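PDB 2PYX: tryptophan halogenase from Shewanella frigidimarina, which probably works as an FAD-dependent tryptophan halogenase, a flavin enzyme of the monooxygenase kind that would place a halogen on the indole ring of its substrate. Local coordinates for residues A[11-16]-A[227-232]; A[86-91]-A[166-171]; A[282-287]-A[295-300]; A[355-360]-A[406-411]. All blocks are in the same frame, centred on the assembly; numbering follows the deposited sequence. Where two conformers were deposited one is given.

Contact 1 (11-16 with 227-232) belongs to the predicted FAD-binding part, and the other three surround the predicted tryptophan site. Contact 2 (86-91 with 166-171) carries Lys-89, the predicted active-site residue, and lies about 27 Å from contact 1, centre to centre. Contacts 2 and 3 share one sheet and touch where His-171 CD2 meets Ile-287 CG2 at 3.6 Å. Contact 3 (282-287 with 295-300) joins contact 4 (355-360 with 406-411) through a probable hydrogen bond, Trp-283 NE1 to Glu-358 OE2 at 3.0 Å. Glu-361, predicted to bind tryptophan, follows segment 355-360 directly. The side chain of Lys-89 is about 7 Å from that of Glu-361.

Contact 1 (A[11-16]-A[227-232]); sequences IIVGGG and DCTGAK
Val-13 and Cys-228 are joined by the one direct hydrogen bond between the two segments: Cys-228 N donates a hydrogen bond to Val-13 O at 2.8 Å, bent to 139°. It continues the parallel pairing of Val-13 with Asp-227 just as both strands end. Beyond it a water bridges the diverging chains, hydrogen-bonded to Gly-15 O at 2.7 Å and to Cys-228 O at 2.8 Å.

Apolar contacts lie beside this backbone seam. Val-13 CG1 runs alongside Thr-229 CG2 at 3.7 Å, while Ile-12 CG2 meets Cys-228 SG at 3.9 Å; small branched groups and a thiol fit such close spacing. Glycine suits position 14, because a side chain there would strike Cys-228 O.

Polar side chains fix the turn of 227-232. Asp-227 OD1 takes Thr-229 N at 2.9 Å, an Asx turn, and also Thr-229 OG1 at 2.6 Å on its syn lone pair; OG1 in turn is hydrogen-bonded to Leu-234 N. Chi1 of Thr-229, 64°, sets the hydroxyl between backbone N and carbonyl carbon, facing the aspartate, and leaves the methyl for Val-13. Replacing Thr-229 by an alanine would probably leave Asp-227 OD1 with one donor fewer and Leu-234 N without this acceptor, and open a gap beside Val-13 CG1. Asp-227 OD2 accepts from Leu-235 N and Leu-236 N, tying the turn to helix 234-239.

A parallel strand running into a glycine-rich turn before helix 16-31 is characteristic of the Rossmann-type dinucleotide fold, consistent with the FAD site predicted at Gly-15 and Gly-16.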
# COMPACT_ATOMS: atom_id res chain seq x y z
N ILE A 11 6.03 -18.30 15.87
CA ILE A 11 4.96 -17.74 16.64
C ILE A 11 4.66 -16.33 16.16
O ILE A 11 5.54 -15.44 16.21
CB ILE A 11 5.28 -17.71 18.16
CG1 ILE A 11 5.78 -19.08 18.66
CG2 ILE A 11 4.09 -17.21 18.93
CD1 ILE A 11 4.82 -20.15 18.47
N ILE A 12 3.43 -16.12 15.70
CA ILE A 12 2.93 -14.82 15.25
C ILE A 12 2.05 -14.24 16.34
O ILE A 12 1.09 -14.87 16.77
CB ILE A 12 2.12 -14.96 13.95
CG1 ILE A 12 2.98 -15.62 12.86
CG2 ILE A 12 1.55 -13.63 13.56
CD1 ILE A 12 2.16 -16.12 11.70
N VAL A 13 2.40 -13.03 16.79
CA VAL A 13 1.71 -12.42 17.90
C VAL A 13 0.86 -11.30 17.33
O VAL A 13 1.40 -10.23 16.92
CB VAL A 13 2.69 -11.90 18.97
CG1 VAL A 13 1.92 -11.37 20.17
CG2 VAL A 13 3.61 -13.04 19.42
N GLY A 14 -0.45 -11.54 17.26
CA GLY A 14 -1.36 -10.65 16.62
C GLY A 14 -1.96 -11.22 15.35
O GLY A 14 -1.29 -11.92 14.60
N GLY A 15 -3.24 -10.94 15.14
CA GLY A 15 -3.93 -11.34 13.96
C GLY A 15 -4.02 -10.20 12.95
O GLY A 15 -3.02 -9.55 12.58
N GLY A 16 -5.22 -9.92 12.48
CA GLY A 16 -5.43 -8.88 11.47
C GLY A 16 -4.77 -9.24 10.15
O GLY A 16 -4.34 -10.37 9.94
N ASP A 227 6.10 -9.93 15.34
CA ASP A 227 5.33 -8.94 16.05
C ASP A 227 4.29 -8.32 15.10
O ASP A 227 4.64 -7.50 14.25
CB ASP A 227 6.23 -7.85 16.62
CG ASP A 227 5.50 -6.88 17.53
OD1 ASP A 227 4.27 -6.88 17.52
OD2 ASP A 227 6.17 -6.09 18.23
N CYS A 228 3.03 -8.72 15.26
CA CYS A 228 1.89 -8.17 14.57
C CYS A 228 0.92 -7.48 15.56
O CYS A 228 -0.30 -7.44 15.35
CB CYS A 228 1.22 -9.29 13.77
SG CYS A 228 2.29 -9.92 12.46
N THR A 229 1.47 -6.91 16.62
CA THR A 229 0.65 -6.31 17.69
C THR A 229 0.18 -4.87 17.39
O THR A 229 -0.47 -4.24 18.26
CB THR A 229 1.41 -6.32 19.03
OG1 THR A 229 2.59 -5.49 18.97
CG2 THR A 229 1.74 -7.72 19.42
N GLY A 230 0.45 -4.35 16.20
CA GLY A 230 0.05 -2.99 15.83
C GLY A 230 0.98 -1.94 16.39
O GLY A 230 2.11 -2.24 16.75
N ALA A 231 0.51 -0.68 16.42
CA ALA A 231 1.35 0.47 16.75
C ALA A 231 2.02 0.39 18.12
O ALA A 231 3.10 0.97 18.36
CB ALA A 231 0.55 1.76 16.65
N LYS A 232 1.39 -0.33 19.03
CA LYS A 232 1.99 -0.56 20.34
C LYS A 232 3.28 -1.34 20.28
O LYS A 232 4.06 -1.24 21.21
CB LYS A 232 1.00 -1.25 21.28
CG LYS A 232 0.60 -2.66 20.90
O HOH W 1 -2.38 -7.14 13.48

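Contact 2 (A[86-91]-A[166-171]); sequences ASFKQG and NNYGYH
Ala-86 opens the pairing with a CA-H...O contact, its CA 3.1 Å from His-171 O, against which its CB also lies. Ser-87 and His-171 then form an antiparallel hydrogen-bonded pair, Ser-87 N to His-171 O and His-171 N to Ser-87 O, both at 2.9 Å.

Phe-88 pairs with Tyr-170 in a non-hydrogen-bonded pair whose side chains diverge; its ring meets that of Tyr-168. The two aromatics lie side by side in a T-shaped stack, the phenylalanine edge toward the tyrosine face, planes at 88° and CD1 of Phe-88 3.6 Å from CE2 of Tyr-168. Two flat rings suit such an edge-to-face meeting. One water joins Ser-87 OG, Phe-88 O and His-171 ND1, lying in the imidazole plane.

Lys-89, the predicted active-site lysine, sends its N to Gly-169 O at 2.8 Å, almost straight at 175°, and Gly-169 N returns to Lys-89 O at 2.8 Å. Its CB rests over the imidazole face of His-171, 3.8 Å from the centroid, a CH-pi contact. With CG anti to the backbone N (chi1 172°) and the chain extended, CG and CD run on past His-171 NE2, CG at 3.6 Å from it. NZ goes on to Thr-62 O, while His-171 NE2 bonds Thr-274 OG1.

Gln-90 OE1 meets Asn-166 ND2 through a second water and also takes Gln-144 NE2, on helix 144-149. Strand 87-95 lies between strands 169-172 and 274-279, with backbone bonds of Gln-90 to Ser-272 and Gly-91 to Thr-274, and helix 511-520 packs on Phe-88.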
# COMPACT_ATOMS: atom_id res chain seq x y z
N ALA A 86 -14.86 -6.33 -1.97
CA ALA A 86 -13.76 -5.74 -2.74
C ALA A 86 -14.21 -5.16 -4.08
O ALA A 86 -15.21 -5.57 -4.68
CB ALA A 86 -12.70 -6.77 -2.99
N SER A 87 -13.46 -4.14 -4.52
CA SER A 87 -13.55 -3.62 -5.88
C SER A 87 -12.13 -3.49 -6.43
O SER A 87 -11.13 -3.65 -5.69
CB SER A 87 -14.28 -2.28 -5.92
OG SER A 87 -14.55 -1.87 -7.25
N PHE A 88 -12.00 -3.22 -7.73
CA PHE A 88 -10.71 -3.12 -8.39
C PHE A 88 -10.17 -1.73 -8.27
O PHE A 88 -10.87 -0.77 -8.54
CB PHE A 88 -10.84 -3.48 -9.88
CG PHE A 88 -11.47 -4.82 -10.09
CD1 PHE A 88 -10.76 -5.98 -9.84
CD2 PHE A 88 -12.79 -4.91 -10.47
CE1 PHE A 88 -11.38 -7.21 -10.01
CE2 PHE A 88 -13.40 -6.14 -10.62
CZ PHE A 88 -12.70 -7.27 -10.39
N LYS A 89 -8.88 -1.63 -7.93
CA LYS A 89 -8.18 -0.35 -7.82
C LYS A 89 -7.08 -0.30 -8.88
O LYS A 89 -6.23 -1.17 -8.92
CB LYS A 89 -7.55 -0.23 -6.43
CG LYS A 89 -6.64 0.97 -6.24
CD LYS A 89 -5.94 0.94 -4.90
CE LYS A 89 -4.90 2.02 -4.83
NZ LYS A 89 -4.06 1.80 -3.62
N GLN A 90 -7.08 0.73 -9.72
CA GLN A 90 -6.12 0.89 -10.81
C GLN A 90 -5.09 1.99 -10.61
O GLN A 90 -4.30 2.29 -11.52
CB GLN A 90 -6.87 1.09 -12.13
CG GLN A 90 -7.59 -0.17 -12.54
CD GLN A 90 -8.25 -0.02 -13.88
OE1 GLN A 90 -7.58 0.04 -14.92
NE2 GLN A 90 -9.57 0.09 -13.86
N GLY A 91 -5.08 2.57 -9.40
CA GLY A 91 -4.12 3.61 -9.01
C GLY A 91 -4.77 4.62 -8.09
O GLY A 91 -5.76 4.32 -7.43
N ASN A 166 -5.32 -4.36 -17.77
CA ASN A 166 -4.43 -3.35 -17.18
C ASN A 166 -4.20 -3.72 -15.71
O ASN A 166 -5.10 -4.23 -15.06
CB ASN A 166 -5.03 -1.95 -17.25
CG ASN A 166 -4.79 -1.28 -18.58
OD1 ASN A 166 -3.70 -1.30 -19.12
ND2 ASN A 166 -5.82 -0.60 -19.08
N ASN A 167 -3.00 -3.49 -15.20
CA ASN A 167 -2.64 -3.96 -13.85
C ASN A 167 -3.53 -3.32 -12.80
O ASN A 167 -3.92 -2.14 -12.91
CB ASN A 167 -1.17 -3.68 -13.52
CG ASN A 167 -0.57 -4.64 -12.48
OD1 ASN A 167 -1.25 -5.53 -11.99
ND2 ASN A 167 0.72 -4.48 -12.19
N TYR A 168 -3.82 -4.09 -11.76
CA TYR A 168 -4.74 -3.68 -10.73
C TYR A 168 -4.40 -4.28 -9.40
O TYR A 168 -3.78 -5.34 -9.31
CB TYR A 168 -6.19 -4.03 -11.10
CG TYR A 168 -6.55 -5.49 -11.10
CD1 TYR A 168 -6.37 -6.28 -12.25
CD2 TYR A 168 -7.10 -6.11 -9.99
CE1 TYR A 168 -6.70 -7.61 -12.26
CE2 TYR A 168 -7.44 -7.44 -9.99
CZ TYR A 168 -7.23 -8.20 -11.13
OH TYR A 168 -7.59 -9.54 -11.12
N GLY A 169 -4.77 -3.54 -8.35
CA GLY A 169 -4.93 -4.07 -7.00
C GLY A 169 -6.40 -3.93 -6.60
O GLY A 169 -7.30 -3.93 -7.44
N TYR A 170 -6.63 -3.78 -5.30
CA TYR A 170 -7.98 -3.77 -4.77
C TYR A 170 -8.27 -2.64 -3.77
O TYR A 170 -7.37 -2.11 -3.14
CB TYR A 170 -8.29 -5.10 -4.06
CG TYR A 170 -8.01 -6.34 -4.90
CD1 TYR A 170 -8.96 -6.81 -5.80
CD2 TYR A 170 -6.82 -7.02 -4.75
CE1 TYR A 170 -8.71 -7.96 -6.55
CE2 TYR A 170 -6.54 -8.15 -5.50
CZ TYR A 170 -7.50 -8.61 -6.39
OH TYR A 170 -7.24 -9.75 -7.12
N HIS A 171 -9.55 -2.33 -3.65
CA HIS A 171 -10.12 -1.73 -2.45
C HIS A 171 -10.85 -2.85 -1.72
O HIS A 171 -11.56 -3.64 -2.36
CB HIS A 171 -11.11 -0.64 -2.81
CG HIS A 171 -10.52 0.52 -3.54
ND1 HIS A 171 -11.06 1.03 -4.71
CD2 HIS A 171 -9.44 1.30 -3.26
CE1 HIS A 171 -10.33 2.05 -5.11
NE2 HIS A 171 -9.34 2.23 -4.25
O HOH W 2 -12.84 0.48 -7.10
O HOH W 3 -8.39 -0.54 -17.50

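Contact 3 (A[282-287]-A[295-300]); sequences GWIWDI and VGYVYS
Trp-283 and Trp-285, with chi1 of 61° and 80°, both set CG between the backbone N and the carbonyl carbon, and so swing their indoles across to the partner strand at Val-298 and Gly-296. The strands form a beta hairpin, 282-288 with 292-299.

The indole of Trp-285 lies flat over the backbone of Gly-296, whose CA is 3.4 Å from the centroid of the six-membered ring, a CH-pi contact. Glycine fits because a CB there would run into CH2 of the indole. Val-298 fills the angle between the tryptophans: its CB sits over the five-membered ring of Trp-283, 4.0 Å from the centroid, and its CG2 meets the edge of Trp-285 at CZ3, 3.7 Å away. Trp-283 NE1 hydrogen-bonds Glu-358 OE2. Replacing Trp-285 by an alanine is likely to uncover Gly-296 and take from Val-298 CG2 the indole edge it packs on. On the opposite face of the sheet from the tryptophans, Ile-284 packs CG1 against Tyr-297 CD1 at 3.7 Å and CG2 against Val-295 CG1; its branches let it touch both neighbours at once.

Trp-283 with Val-298 and Trp-285 with Gly-296 are the hydrogen-bonded pairs, each with two bonds. Trp-285 N reaches Gly-296 O at 2.8 Å; the return bond, Gly-296 N to Trp-285 O, is longer at 3.2 Å, with the donor tilted 35° from the carbonyl plane.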
# COMPACT_ATOMS: atom_id res chain seq x y z
N GLY A 282 -4.17 19.20 4.66
CA GLY A 282 -3.98 17.78 4.47
C GLY A 282 -4.69 17.34 3.20
O GLY A 282 -4.71 18.07 2.22
N TRP A 283 -5.24 16.15 3.21
CA TRP A 283 -5.92 15.61 2.04
C TRP A 283 -6.95 14.61 2.48
O TRP A 283 -6.83 13.99 3.56
CB TRP A 283 -4.91 15.00 1.06
CG TRP A 283 -4.12 13.86 1.62
CD1 TRP A 283 -2.97 13.91 2.39
CD2 TRP A 283 -4.41 12.46 1.45
NE1 TRP A 283 -2.57 12.63 2.72
CE2 TRP A 283 -3.42 11.73 2.14
CE3 TRP A 283 -5.41 11.75 0.79
CZ2 TRP A 283 -3.42 10.33 2.20
CZ3 TRP A 283 -5.38 10.36 0.78
CH2 TRP A 283 -4.38 9.66 1.49
N ILE A 284 -7.97 14.43 1.63
CA ILE A 284 -9.05 13.50 1.90
C ILE A 284 -9.02 12.29 0.97
O ILE A 284 -8.96 12.48 -0.25
CB ILE A 284 -10.38 14.22 1.79
CG1 ILE A 284 -10.52 15.13 3.00
CG2 ILE A 284 -11.54 13.26 1.76
CD1 ILE A 284 -11.77 16.06 2.98
N TRP A 285 -9.00 11.09 1.55
CA TRP A 285 -9.05 9.85 0.78
C TRP A 285 -10.50 9.47 0.54
O TRP A 285 -11.40 9.85 1.32
CB TRP A 285 -8.31 8.70 1.44
CG TRP A 285 -9.04 7.98 2.53
CD1 TRP A 285 -10.10 7.13 2.41
CD2 TRP A 285 -8.69 7.99 3.92
NE1 TRP A 285 -10.43 6.60 3.64
CE2 TRP A 285 -9.58 7.13 4.58
CE3 TRP A 285 -7.70 8.66 4.67
CZ2 TRP A 285 -9.50 6.92 5.97
CZ3 TRP A 285 -7.65 8.46 6.02
CH2 TRP A 285 -8.55 7.60 6.66
N ASP A 286 -10.73 8.74 -0.55
CA ASP A 286 -12.09 8.35 -0.90
C ASP A 286 -11.91 7.01 -1.61
O ASP A 286 -11.35 6.97 -2.70
CB ASP A 286 -12.75 9.44 -1.75
CG ASP A 286 -14.24 9.19 -1.98
OD1 ASP A 286 -14.64 8.00 -2.09
OD2 ASP A 286 -14.98 10.20 -2.11
N ILE A 287 -12.32 5.94 -0.94
CA ILE A 287 -12.12 4.54 -1.39
C ILE A 287 -13.50 3.98 -1.67
O ILE A 287 -14.32 3.86 -0.76
CB ILE A 287 -11.41 3.71 -0.29
CG1 ILE A 287 -9.91 4.06 -0.28
CG2 ILE A 287 -11.56 2.21 -0.49
CD1 ILE A 287 -9.14 3.48 0.86
N VAL A 295 -14.11 7.26 3.58
CA VAL A 295 -13.58 8.61 3.38
C VAL A 295 -12.82 9.02 4.64
O VAL A 295 -13.24 8.71 5.75
CB VAL A 295 -14.71 9.64 3.06
CG1 VAL A 295 -14.18 11.04 2.96
CG2 VAL A 295 -15.38 9.28 1.76
N GLY A 296 -11.67 9.71 4.48
CA GLY A 296 -10.97 10.22 5.63
C GLY A 296 -10.15 11.44 5.32
O GLY A 296 -9.59 11.54 4.23
N TYR A 297 -10.06 12.36 6.29
CA TYR A 297 -9.24 13.53 6.15
C TYR A 297 -7.97 13.28 6.99
O TYR A 297 -8.03 13.08 8.21
CB TYR A 297 -9.97 14.76 6.71
CG TYR A 297 -9.28 16.09 6.55
CD1 TYR A 297 -8.24 16.28 5.66
CD2 TYR A 297 -9.70 17.19 7.29
CE1 TYR A 297 -7.62 17.57 5.52
CE2 TYR A 297 -9.09 18.42 7.17
CZ TYR A 297 -8.07 18.64 6.27
OH TYR A 297 -7.47 19.83 6.09
N VAL A 298 -6.83 13.24 6.29
CA VAL A 298 -5.50 13.18 6.88
C VAL A 298 -5.03 14.61 7.02
O VAL A 298 -4.98 15.33 6.03
CB VAL A 298 -4.56 12.41 5.93
CG1 VAL A 298 -3.11 12.55 6.37
CG2 VAL A 298 -5.00 10.98 5.82
N TYR A 299 -4.62 14.99 8.22
CA TYR A 299 -4.27 16.39 8.45
C TYR A 299 -3.23 16.57 9.57
O TYR A 299 -2.92 15.63 10.30
CB TYR A 299 -5.53 17.23 8.73
CG TYR A 299 -6.29 16.89 9.96
CD1 TYR A 299 -7.26 15.93 9.94
CD2 TYR A 299 -6.07 17.57 11.17
CE1 TYR A 299 -7.97 15.58 11.07
CE2 TYR A 299 -6.78 17.24 12.32
CZ TYR A 299 -7.78 16.27 12.25
OH TYR A 299 -8.49 15.91 13.40
N SER A 300 -2.72 17.78 9.68
CA SER A 300 -1.68 18.13 10.68
C SER A 300 -2.29 18.91 11.82
O SER A 300 -2.79 20.01 11.58
CB SER A 300 -0.63 18.98 10.02
OG SER A 300 0.28 19.51 10.96

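Contact 4 (A[355-360]-A[406-411]); sequences GFIEPL and DFLKLH
Leu-360 CD2 lies over one face of the His-411 imidazole, offset toward its rim and 4.2 Å from CG. At the edge of the same ring, in its plane, stands the Phe-407 carbonyl, and ND1 donates to Phe-407 O at 2.7 Å, bent to 139°. Phe-407 O, almost in the ring plane, fixes the rotation of the imidazole, whose CE1 sits over the centre of the Phe-407 ring.

Next along the helix comes Leu-408. Leu-360 and Leu-408 slide past each other in opposite directions, with CD2 of Leu-360 4.0 Å from CG of Leu-408. CG of Leu-360 is anti to the backbone N (chi1 -177°), which carries its end past Leu-408 and on to the imidazole. The backbone O of Leu-360 lies against both methyls of Leu-408, CD1 and CD2 each at 3.5 Å. Ile-357 meets Leu-408 tip to tip, though their modelled spacing is too short to trust. Glu-358 passes its CG by Leu-408 CD2.

No hydrogen bond crosses the two segments; leucines suit the seam because they ask for no polar partner. NE2 of His-411 and the Glu-358 carboxylate bond residues outside the two segments: the carboxylate takes Tyr-412 OH and Asn-253 ND2, and NE2 is hydrogen-bonded to Glu-361 OE2. With ND1 already fixed, this is consistent with a second-shell role for the histidine in positioning Glu-361, the predicted tryptophan-binding glutamate.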
# COMPACT_ATOMS: atom_id res chain seq x y z
N GLY A 355 6.06 0.11 11.52
CA GLY A 355 5.94 1.52 11.24
C GLY A 355 4.62 1.82 10.62
O GLY A 355 3.87 0.94 10.23
N PHE A 356 4.33 3.11 10.51
CA PHE A 356 3.09 3.54 9.94
C PHE A 356 3.13 5.01 9.67
O PHE A 356 3.55 5.80 10.53
CB PHE A 356 1.94 3.25 10.88
CG PHE A 356 0.59 3.58 10.30
CD1 PHE A 356 0.04 2.78 9.32
CD2 PHE A 356 -0.07 4.73 10.67
CE1 PHE A 356 -1.19 3.10 8.75
CE2 PHE A 356 -1.31 5.06 10.11
CZ PHE A 356 -1.85 4.25 9.15
N ILE A 357 2.58 5.39 8.52
CA ILE A 357 2.40 6.78 8.17
C ILE A 357 1.02 6.92 7.54
O ILE A 357 0.33 5.92 7.31
CB ILE A 357 3.48 7.22 7.16
CG1 ILE A 357 3.54 6.16 6.02
CG2 ILE A 357 4.86 7.31 7.87
CD1 ILE A 357 4.20 6.59 4.87
N GLU A 358 0.64 8.15 7.19
CA GLU A 358 -0.59 8.36 6.41
C GLU A 358 -0.68 7.40 5.21
O GLU A 358 0.35 7.05 4.59
CB GLU A 358 -0.61 9.80 5.89
CG GLU A 358 0.50 10.11 4.90
CD GLU A 358 0.66 11.58 4.72
OE1 GLU A 358 1.18 12.22 5.65
OE2 GLU A 358 0.17 12.09 3.68
N PRO A 359 -1.89 7.01 4.83
CA PRO A 359 -2.11 6.06 3.73
C PRO A 359 -1.99 6.64 2.33
O PRO A 359 -2.57 6.10 1.38
CB PRO A 359 -3.55 5.59 3.99
CG PRO A 359 -4.18 6.73 4.64
CD PRO A 359 -3.16 7.36 5.51
N LEU A 360 -1.19 7.71 2.18
CA LEU A 360 -0.90 8.27 0.88
C LEU A 360 -0.06 7.22 0.17
O LEU A 360 0.98 6.79 0.67
CB LEU A 360 -0.09 9.55 1.01
CG LEU A 360 0.28 10.37 -0.22
CD1 LEU A 360 -0.95 10.78 -0.95
CD2 LEU A 360 1.06 11.61 0.15
N ASP A 406 10.30 9.65 0.96
CA ASP A 406 10.67 10.57 -0.09
C ASP A 406 9.57 10.65 -1.15
O ASP A 406 9.25 11.72 -1.66
CB ASP A 406 11.98 10.13 -0.78
CG ASP A 406 13.20 10.40 0.06
OD1 ASP A 406 13.11 10.97 1.18
OD2 ASP A 406 14.31 10.02 -0.44
N PHE A 407 9.01 9.49 -1.51
CA PHE A 407 7.98 9.45 -2.55
C PHE A 407 6.73 10.20 -2.07
O PHE A 407 6.14 10.99 -2.82
CB PHE A 407 7.64 8.01 -2.97
CG PHE A 407 6.64 7.94 -4.09
CD1 PHE A 407 6.80 8.69 -5.24
CD2 PHE A 407 5.51 7.14 -3.98
CE1 PHE A 407 5.87 8.61 -6.29
CE2 PHE A 407 4.60 7.05 -5.02
CZ PHE A 407 4.78 7.79 -6.17
N LEU A 408 6.30 9.94 -0.84
CA LEU A 408 5.15 10.67 -0.30
C LEU A 408 5.43 12.15 -0.23
O LEU A 408 4.63 12.96 -0.68
CB LEU A 408 4.77 10.14 1.07
CG LEU A 408 3.83 8.94 1.05
CD1 LEU A 408 4.29 7.76 0.20
CD2 LEU A 408 3.51 8.49 2.48
N LYS A 409 6.59 12.52 0.30
CA LYS A 409 6.93 13.95 0.41
C LYS A 409 6.94 14.65 -0.94
O LYS A 409 6.54 15.82 -1.05
CB LYS A 409 8.28 14.11 1.10
CG LYS A 409 8.73 15.56 1.29
CD LYS A 409 7.72 16.38 2.17
CE LYS A 409 8.27 17.76 2.45
NZ LYS A 409 7.59 18.46 3.62
N LEU A 410 7.40 13.96 -1.99
CA LEU A 410 7.39 14.50 -3.35
C LEU A 410 6.02 15.07 -3.73
O LEU A 410 5.94 16.06 -4.43
CB LEU A 410 7.76 13.39 -4.37
CG LEU A 410 7.84 13.81 -5.85
CD1 LEU A 410 8.90 14.82 -6.10
CD2 LEU A 410 8.08 12.58 -6.76
N HIS A 411 4.95 14.38 -3.32
CA HIS A 411 3.59 14.78 -3.68
C HIS A 411 3.31 16.18 -3.16
O HIS A 411 2.55 16.94 -3.81
CB HIS A 411 2.54 13.84 -3.10
CG HIS A 411 2.53 12.45 -3.68
ND1 HIS A 411 3.61 11.59 -3.56
CD2 HIS A 411 1.56 11.76 -4.33
CE1 HIS A 411 3.28 10.42 -4.11
NE2 HIS A 411 2.05 10.50 -4.58